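Protein YrdA (Escherichia coli, PDB 3TIO) binds zinc between the subunits of a trimer and is a homologue of gamma-class carbonic anhydrases, its own enzymatic role being inferred only from the family. Local coordinates at residues A[42-54]-A[65-79]. The protein carries 1 engineered substitution. Residues are numbered along the deposited sequence; the frame is centred on the assembly and turned at random.
Sequences VVIRGDVHYVQIG and LHVTHKSSYNPDGNP. With ZN (zinc ion), chain G.
R45 and H66 both hold CG opposite the backbone N (chi1 -178° and -161°), and a bend at chi2 and chi3 of R45 folds its guanidinium over one face of the H66 imidazole. R45 NH1 stands 3.3 Å from H66 NE2, two donors that do not bond to each other. Both turn instead to D47: R45 NH1 forms a salt bridge to D47 OD1 at 2.7 Å, while H66 NE2 gives its hydrogen in the ring plane to the syn lone pair of D47 OD2 at 3.0 Å. V48 N also donates to OD2, steadying the carboxylate; the H66 ring is pinned between D47 at NE2 and zinc, 2.1 Å from H66 ND1. Were R45 an alanine, the face of H66 is likely to lose its cover, and D47 OD1 and D61 of the second subunit the guanidinium that both bind. At the corner of residues 47-49, V48 CG2 presses on V67 CG2 at a tight 3.3 Å. P79 rests on two rings, its CD over the face of H49 and its CB over that of Y50. Strands 43-46 and 65-66 pair in parallel through L65 N to V43 O and R45 N to L65 O. H69 and H95 of the same chain and H90 of the second subunit complete the zinc site, at the interface between left-handed parallel beta-helix subunits, as in gamma-class carbonic anhydrases.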
ATOM      1  N   VAL A  42       5.966   6.986   4.032  1.00  8.24           N
ATOM      2  CA  VAL A  42       4.811   7.793   3.678  1.00  8.07           C
ATOM      3  C   VAL A  42       5.221   8.726   2.548  1.00  8.52           C
ATOM      4  O   VAL A  42       6.362   9.194   2.504  1.00  9.16           O
ATOM      5  CB  VAL A  42       4.339   8.658   4.879  1.00  7.53           C
ATOM      6  CG1 VAL A  42       3.361   9.739   4.406  1.00  7.44           C
ATOM      7  CG2 VAL A  42       3.680   7.779   5.928  1.00  9.75           C
ATOM      8  N   VAL A  43       4.303   8.963   1.619  1.00  8.39           N
ATOM      9  CA  VAL A  43       4.553   9.901   0.534  1.00  8.84           C
ATOM     10  C   VAL A  43       3.483  10.979   0.628  1.00  9.44           C
ATOM     11  O   VAL A  43       2.298  10.670   0.737  1.00  9.21           O
ATOM     12  CB  VAL A  43       4.431   9.263  -0.871  1.00  9.69           C
ATOM     13  CG1 VAL A  43       4.757  10.310  -1.943  1.00 12.71           C
ATOM     14  CG2 VAL A  43       5.356   8.072  -0.995  1.00 13.80           C
ATOM     15  N   ILE A  44       3.904  12.237   0.627  1.00  9.24           N
ATOM     16  CA  ILE A  44       2.978  13.366   0.647  1.00  9.36           C
ATOM     17  C   ILE A  44       3.445  14.222  -0.521  1.00  9.33           C
ATOM     18  O   ILE A  44       4.547  14.778  -0.496  1.00 10.33           O
ATOM     19  CB  ILE A  44       3.062  14.186   1.949  1.00  8.38           C
ATOM     20  CG1 ILE A  44       2.869  13.277   3.165  1.00  8.68           C
ATOM     21  CG2 ILE A  44       1.973  15.259   1.952  1.00  9.22           C
ATOM     22  CD1 ILE A  44       2.922  14.014   4.495  1.00 10.40           C
ATOM     23  N   ARG A  45       2.619  14.303  -1.556  1.00  9.42           N
ATOM     24  CA  ARG A  45       2.969  15.051  -2.756  1.00  9.80           C
ATOM     25  C   ARG A  45       2.018  16.222  -2.988  1.00 11.02           C
ATOM     26  O   ARG A  45       0.841  16.037  -3.272  1.00 11.31           O
ATOM     27  CB  ARG A  45       2.973  14.091  -3.960  1.00 10.06           C
ATOM     28  CG  ARG A  45       3.366  14.710  -5.300  1.00 11.19           C
ATOM     29  CD  ARG A  45       4.107  13.709  -6.195  1.00 10.26           C
ATOM     30  NE  ARG A  45       3.300  12.581  -6.665  1.00 11.56           N
ATOM     31  CZ  ARG A  45       2.549  12.596  -7.764  1.00 10.36           C
ATOM     32  NH1 ARG A  45       2.485  13.687  -8.517  1.00 10.55           N
ATOM     33  NH2 ARG A  45       1.895  11.502  -8.138  1.00  9.92           N
ATOM     34  N   GLY A  46       2.542  17.431  -2.841  1.00 11.56           N
ATOM     35  CA  GLY A  46       1.729  18.615  -3.048  1.00 13.36           C
ATOM     36  C   GLY A  46       2.320  19.404  -4.194  1.00 14.54           C
ATOM     37  O   GLY A  46       2.856  20.498  -3.995  1.00 15.75           O
ATOM     38  N   ASP A  47       2.231  18.845  -5.395  1.00 14.25           N
ATOM     39  CA  ASP A  47       2.790  19.505  -6.562  1.00 15.71           C
ATOM     40  C   ASP A  47       1.830  20.402  -7.336  1.00 17.61           C
ATOM     41  O   ASP A  47       2.084  21.602  -7.454  1.00 18.88           O
ATOM     42  CB  ASP A  47       3.470  18.483  -7.498  1.00 14.26           C
ATOM     43  CG  ASP A  47       2.700  17.174  -7.641  1.00 13.34           C
ATOM     44  OD1 ASP A  47       3.283  16.240  -8.234  1.00 13.46           O
ATOM     45  OD2 ASP A  47       1.541  17.068  -7.183  1.00 14.05           O
ATOM     46  N   VAL A  48       0.736  19.851  -7.857  1.00 16.87           N
ATOM     47  CA  VAL A  48      -0.214  20.674  -8.609  1.00 18.87           C
ATOM     48  C   VAL A  48      -1.058  21.556  -7.693  1.00 19.18           C
ATOM     49  O   VAL A  48      -1.661  22.531  -8.137  1.00 19.69           O
ATOM     50  CB  VAL A  48      -1.143  19.820  -9.497  1.00 21.02           C
ATOM     51  CG1 VAL A  48      -0.341  19.181 -10.617  1.00 23.17           C
ATOM     52  CG2 VAL A  48      -1.835  18.763  -8.672  1.00 20.24           C
ATOM     53  N   HIS A  49      -1.109  21.198  -6.416  1.00 18.48           N
ATOM     54  CA  HIS A  49      -1.831  21.987  -5.427  1.00 17.75           C
ATOM     55  C   HIS A  49      -1.211  21.681  -4.075  1.00 16.85           C
ATOM     56  O   HIS A  49      -0.321  20.836  -3.982  1.00 17.46           O
ATOM     57  CB  HIS A  49      -3.328  21.673  -5.431  1.00 17.91           C
ATOM     58  CG  HIS A  49      -4.185  22.878  -5.188  1.00 19.36           C
ATOM     59  ND1 HIS A  49      -4.133  23.605  -4.018  1.00 20.51           N
ATOM     60  CD2 HIS A  49      -5.078  23.513  -5.986  1.00 21.61           C
ATOM     61  CE1 HIS A  49      -4.953  24.638  -4.106  1.00 21.45           C
ATOM     62  NE2 HIS A  49      -5.539  24.605  -5.290  1.00 21.22           N
ATOM     63  N   TYR A  50      -1.666  22.350  -3.024  1.00 14.23           N
ATOM     64  CA  TYR A  50      -1.070  22.143  -1.715  1.00 14.48           C
ATOM     65  C   TYR A  50      -1.731  21.096  -0.839  1.00 13.92           C
ATOM     66  O   TYR A  50      -2.869  20.685  -1.069  1.00 12.96           O
ATOM     67  CB  TYR A  50      -1.016  23.475  -0.948  1.00 14.14           C
ATOM     68  CG  TYR A  50      -2.364  24.011  -0.499  1.00 14.23           C
ATOM     69  CD1 TYR A  50      -3.004  23.501   0.630  1.00 13.65           C
ATOM     70  CD2 TYR A  50      -2.995  25.034  -1.206  1.00 15.00           C
ATOM     71  CE1 TYR A  50      -4.247  23.998   1.048  1.00 14.15           C
ATOM     72  CE2 TYR A  50      -4.232  25.537  -0.801  1.00 14.55           C
ATOM     73  CZ  TYR A  50      -4.851  25.016   0.323  1.00 14.72           C
ATOM     74  OH  TYR A  50      -6.078  25.504   0.710  1.00 16.30           O
ATOM     75  N   VAL A  51      -0.977  20.664   0.165  1.00 12.41           N
ATOM     76  CA  VAL A  51      -1.444  19.714   1.161  1.00 10.67           C
ATOM     77  C   VAL A  51      -1.286  20.475   2.467  1.00 10.84           C
ATOM     78  O   VAL A  51      -0.203  20.979   2.766  1.00 12.47           O
ATOM     79  CB  VAL A  51      -0.571  18.437   1.218  1.00 11.95           C
ATOM     80  CG1 VAL A  51      -1.024  17.557   2.380  1.00 12.04           C
ATOM     81  CG2 VAL A  51      -0.667  17.678  -0.094  1.00 12.82           C
ATOM     82  N   GLN A  52      -2.367  20.573   3.229  1.00 11.62           N
ATOM     83  CA  GLN A  52      -2.348  21.286   4.496  1.00 12.76           C
ATOM     84  C   GLN A  52      -2.737  20.318   5.602  1.00 11.52           C
ATOM     85  O   GLN A  52      -3.825  19.743   5.574  1.00 12.36           O
ATOM     86  CB  GLN A  52      -3.347  22.447   4.445  1.00 13.09           C
ATOM     87  CG  GLN A  52      -3.293  23.387   5.638  1.00 17.43           C
ATOM     88  CD  GLN A  52      -4.371  24.455   5.574  1.00 20.13           C
ATOM     89  OE1 GLN A  52      -5.507  24.236   5.998  1.00 24.24           O
ATOM     90  NE2 GLN A  52      -4.023  25.611   5.024  1.00 22.40           N
ATOM     91  N   ILE A  53      -1.844  20.129   6.570  1.00 12.17           N
ATOM     92  CA  ILE A  53      -2.105  19.223   7.680  1.00 12.13           C
ATOM     93  C   ILE A  53      -2.085  19.970   9.017  1.00 11.93           C
ATOM     94  O   ILE A  53      -1.079  20.585   9.383  1.00 12.52           O
ATOM     95  CB  ILE A  53      -1.069  18.079   7.695  1.00 12.40           C
ATOM     96  CG1 ILE A  53      -1.037  17.407   6.317  1.00 12.71           C
ATOM     97  CG2 ILE A  53      -1.414  17.075   8.780  1.00 12.63           C
ATOM     98  CD1 ILE A  53      -0.187  16.149   6.241  1.00 13.32           C
ATOM     99  N   GLY A  54      -3.204  19.904   9.735  1.00 12.53           N
ATOM    100  CA  GLY A  54      -3.341  20.581  11.015  1.00 12.29           C
ATOM    101  C   GLY A  54      -2.514  20.045  12.168  1.00 14.32           C
ATOM    102  O   GLY A  54      -1.987  18.934  12.117  1.00 14.89           O
ATOM    103  N   LEU A  65      -0.501  10.416   0.409  1.00  6.96           N
ATOM    104  CA  LEU A  65      -1.308  11.628   0.367  1.00  6.79           C
ATOM    105  C   LEU A  65      -1.041  12.427  -0.893  1.00  7.62           C
ATOM    106  O   LEU A  65       0.098  12.802  -1.163  1.00  9.11           O
ATOM    107  CB  LEU A  65      -1.003  12.508   1.586  1.00  6.63           C
ATOM    108  CG  LEU A  65      -1.653  12.169   2.930  1.00  7.17           C
ATOM    109  CD1 LEU A  65      -1.326  10.739   3.338  1.00 10.36           C
ATOM    110  CD2 LEU A  65      -1.159  13.149   3.980  1.00  9.33           C
ATOM    111  N   HIS A  66      -2.088  12.686  -1.664  1.00  8.91           N
ATOM    112  CA  HIS A  66      -1.932  13.474  -2.873  1.00  9.41           C
ATOM    113  C   HIS A  66      -3.113  14.412  -3.035  1.00 10.85           C
ATOM    114  O   HIS A  66      -4.125  14.301  -2.335  1.00 10.07           O
ATOM    115  CB  HIS A  66      -1.800  12.583  -4.111  1.00  8.95           C
ATOM    116  CG  HIS A  66      -1.206  13.286  -5.294  1.00  9.60           C
ATOM    117  ND1 HIS A  66      -1.522  12.963  -6.594  1.00 10.50           N
ATOM    118  CD2 HIS A  66      -0.305  14.296  -5.369  1.00 10.27           C
ATOM    119  CE1 HIS A  66      -0.848  13.744  -7.420  1.00 10.12           C
ATOM    120  NE2 HIS A  66      -0.102  14.562  -6.700  1.00  9.72           N
ATOM    121  N   VAL A  67      -2.964  15.343  -3.967  1.00 11.74           N
ATOM    122  CA  VAL A  67      -3.980  16.343  -4.255  1.00 13.01           C
ATOM    123  C   VAL A  67      -4.768  15.961  -5.500  1.00 12.39           C
ATOM    124  O   VAL A  67      -4.393  15.041  -6.228  1.00 13.71           O
ATOM    125  CB  VAL A  67      -3.319  17.712  -4.486  1.00 13.22           C
ATOM    126  CG1 VAL A  67      -2.597  18.157  -3.225  1.00 14.61           C
ATOM    127  CG2 VAL A  67      -2.334  17.619  -5.639  1.00 13.68           C
ATOM    128  N   THR A  68      -5.870  16.665  -5.737  1.00 15.17           N
ATOM    129  CA  THR A  68      -6.686  16.404  -6.911  1.00 16.76           C
ATOM    130  C   THR A  68      -5.890  16.870  -8.125  1.00 16.18           C
ATOM    131  O   THR A  68      -5.333  17.969  -8.131  1.00 17.35           O
ATOM    132  CB  THR A  68      -8.025  17.167  -6.837  1.00 18.21           C
ATOM    133  OG1 THR A  68      -8.823  16.622  -5.778  1.00 19.00           O
ATOM    134  CG2 THR A  68      -8.789  17.045  -8.146  1.00 17.94           C
ATOM    135  N   HIS A  69      -5.835  16.022  -9.145  1.00 16.41           N
ATOM    136  CA  HIS A  69      -5.085  16.324 -10.359  1.00 17.59           C
ATOM    137  C   HIS A  69      -5.725  17.429 -11.184  1.00 20.56           C
ATOM    138  O   HIS A  69      -6.900  17.753 -11.010  1.00 20.68           O
ATOM    139  CB  HIS A  69      -4.965  15.073 -11.230  1.00 15.67           C
ATOM    140  CG  HIS A  69      -4.363  13.897 -10.528  1.00 15.23           C
ATOM    141  ND1 HIS A  69      -4.161  12.685 -11.151  1.00 15.33           N
ATOM    142  CD2 HIS A  69      -3.921  13.744  -9.256  1.00 14.25           C
ATOM    143  CE1 HIS A  69      -3.620  11.835 -10.297  1.00 14.16           C
ATOM    144  NE2 HIS A  69      -3.464  12.455  -9.141  1.00 11.87           N
ATOM    145  N   LYS A  70      -4.939  18.005 -12.087  1.00 21.96           N
ATOM    146  CA  LYS A  70      -5.439  19.054 -12.962  1.00 25.19           C
ATOM    147  C   LYS A  70      -6.321  18.370 -13.997  1.00 26.63           C
ATOM    148  O   LYS A  70      -5.986  17.292 -14.490  1.00 25.48           O
ATOM    149  CB  LYS A  70      -4.275  19.772 -13.648  1.00 25.66           C
ATOM    150  CG  LYS A  70      -3.312  20.434 -12.675  1.00 29.14           C
ATOM    151  CD  LYS A  70      -2.126  21.062 -13.390  1.00 30.84           C
ATOM    152  CE  LYS A  70      -2.560  22.178 -14.325  1.00 32.91           C
ATOM    153  NZ  LYS A  70      -1.388  22.826 -14.973  1.00 35.12           N
ATOM    154  N   SER A  71      -7.453  18.987 -14.314  1.00 28.79           N
ATOM    155  CA  SER A  71      -8.374  18.421 -15.290  1.00 31.21           C
ATOM    156  C   SER A  71      -9.328  19.486 -15.810  1.00 33.34           C
ATOM    157  O   SER A  71      -9.292  20.636 -15.373  1.00 34.14           O
ATOM    158  CB  SER A  71      -9.183  17.289 -14.658  1.00 31.14           C
ATOM    159  OG  SER A  71     -10.032  17.784 -13.639  1.00 30.53           O
ATOM    160  N   SER A  72     -10.185  19.090 -16.745  1.00 35.51           N
ATOM    161  CA  SER A  72     -11.161  20.003 -17.322  1.00 37.27           C
ATOM    162  C   SER A  72     -12.160  20.434 -16.255  1.00 37.74           C
ATOM    163  O   SER A  72     -12.902  21.400 -16.437  1.00 39.34           O
ATOM    164  CB  SER A  72     -11.901  19.320 -18.475  1.00 37.94           C
ATOM    165  OG  SER A  72     -11.003  18.940 -19.504  1.00 39.90           O
ATOM    166  N   TYR A  73     -12.171  19.712 -15.140  1.00 37.35           N
ATOM    167  CA  TYR A  73     -13.076  20.016 -14.038  1.00 36.47           C
ATOM    168  C   TYR A  73     -12.389  20.938 -13.033  1.00 35.22           C
ATOM    169  O   TYR A  73     -13.003  21.864 -12.504  1.00 35.20           O
ATOM    170  CB  TYR A  73     -13.508  18.725 -13.341  1.00 38.44           C
ATOM    171  CG  TYR A  73     -14.700  18.894 -12.430  1.00 40.13           C
ATOM    172  CD1 TYR A  73     -15.964  19.167 -12.950  1.00 40.74           C
ATOM    173  CD2 TYR A  73     -14.567  18.784 -11.046  1.00 41.05           C
ATOM    174  CE1 TYR A  73     -17.068  19.329 -12.116  1.00 41.70           C
ATOM    175  CE2 TYR A  73     -15.664  18.945 -10.201  1.00 41.95           C
ATOM    176  CZ  TYR A  73     -16.911  19.216 -10.743  1.00 41.67           C
ATOM    177  OH  TYR A  73     -17.998  19.372  -9.916  1.00 42.50           O
ATOM    178  N   ASN A  74     -11.114  20.671 -12.773  1.00 33.04           N
ATOM    179  CA  ASN A  74     -10.328  21.478 -11.843  1.00 31.48           C
ATOM    180  C   ASN A  74      -9.001  21.820 -12.516  1.00 30.31           C
ATOM    181  O   ASN A  74      -7.978  21.191 -12.252  1.00 29.88           O
ATOM    182  CB  ASN A  74     -10.074  20.706 -10.546  1.00 29.70           C
ATOM    183  CG  ASN A  74     -11.351  20.161  -9.933  1.00 30.12           C
ATOM    184  OD1 ASN A  74     -11.618  18.961  -9.988  1.00 28.73           O
ATOM    185  ND2 ASN A  74     -12.151  21.047  -9.349  1.00 28.28           N
ATOM    186  N   PRO A  75      -9.008  22.832 -13.399  1.00 29.76           N
ATOM    187  CA  PRO A  75      -7.833  23.297 -14.144  1.00 28.83           C
ATOM    188  C   PRO A  75      -6.563  23.457 -13.313  1.00 28.46           C
ATOM    189  O   PRO A  75      -5.464  23.176 -13.791  1.00 28.11           O
ATOM    190  CB  PRO A  75      -8.307  24.621 -14.735  1.00 28.88           C
ATOM    191  CG  PRO A  75      -9.757  24.360 -14.982  1.00 29.83           C
ATOM    192  CD  PRO A  75     -10.180  23.673 -13.706  1.00 29.51           C
ATOM    193  N   ASP A  76      -6.713  23.912 -12.075  1.00 28.72           N
ATOM    194  CA  ASP A  76      -5.566  24.110 -11.197  1.00 28.12           C
ATOM    195  C   ASP A  76      -5.549  23.079 -10.076  1.00 28.03           C
ATOM    196  O   ASP A  76      -4.865  23.257  -9.069  1.00 28.14           O
ATOM    197  CB  ASP A  76      -5.597  25.521 -10.607  1.00 29.98           C
ATOM    198  CG  ASP A  76      -5.551  26.598 -11.674  1.00 32.55           C
ATOM    199  OD1 ASP A  76      -5.648  27.793 -11.323  1.00 33.26           O
ATOM    200  OD2 ASP A  76      -5.412  26.248 -12.866  1.00 34.52           O
ATOM    201  N   GLY A  77      -6.303  21.999 -10.264  1.00 26.81           N
ATOM    202  CA  GLY A  77      -6.369  20.955  -9.258  1.00 25.90           C
ATOM    203  C   GLY A  77      -7.034  21.447  -7.989  1.00 26.28           C
ATOM    204  O   GLY A  77      -7.603  22.538  -7.958  1.00 25.99           O
ATOM    205  N   ASN A  78      -6.971  20.635  -6.938  1.00 24.49           N
ATOM    206  CA  ASN A  78      -7.558  20.992  -5.653  1.00 23.17           C
ATOM    207  C   ASN A  78      -6.686  20.448  -4.531  1.00 19.40           C
ATOM    208  O   ASN A  78      -6.057  19.402  -4.670  1.00 18.74           O
ATOM    209  CB  ASN A  78      -8.979  20.441  -5.540  1.00 26.21           C
ATOM    210  CG  ASN A  78      -9.966  21.198  -6.403  1.00 29.10           C
ATOM    211  OD1 ASN A  78     -10.089  22.422  -6.302  1.00 27.59           O
ATOM    212  ND2 ASN A  78     -10.681  20.476  -7.257  1.00 31.67           N
ATOM    213  N   PRO A  79      -6.653  21.149  -3.391  1.00 16.63           N
ATOM    214  CA  PRO A  79      -5.840  20.732  -2.249  1.00 13.98           C
ATOM    215  C   PRO A  79      -6.365  19.582  -1.402  1.00 12.89           C
ATOM    216  O   PRO A  79      -7.525  19.178  -1.502  1.00 12.55           O
ATOM    217  CB  PRO A  79      -5.739  22.012  -1.434  1.00 15.30           C
ATOM    218  CG  PRO A  79      -7.118  22.585  -1.605  1.00 16.22           C
ATOM    219  CD  PRO A  79      -7.368  22.404  -3.091  1.00 16.98           C
TER
HETATM  220 ZN    ZN G   1      -2.965  11.649  -7.292  1.00 11.15          ZN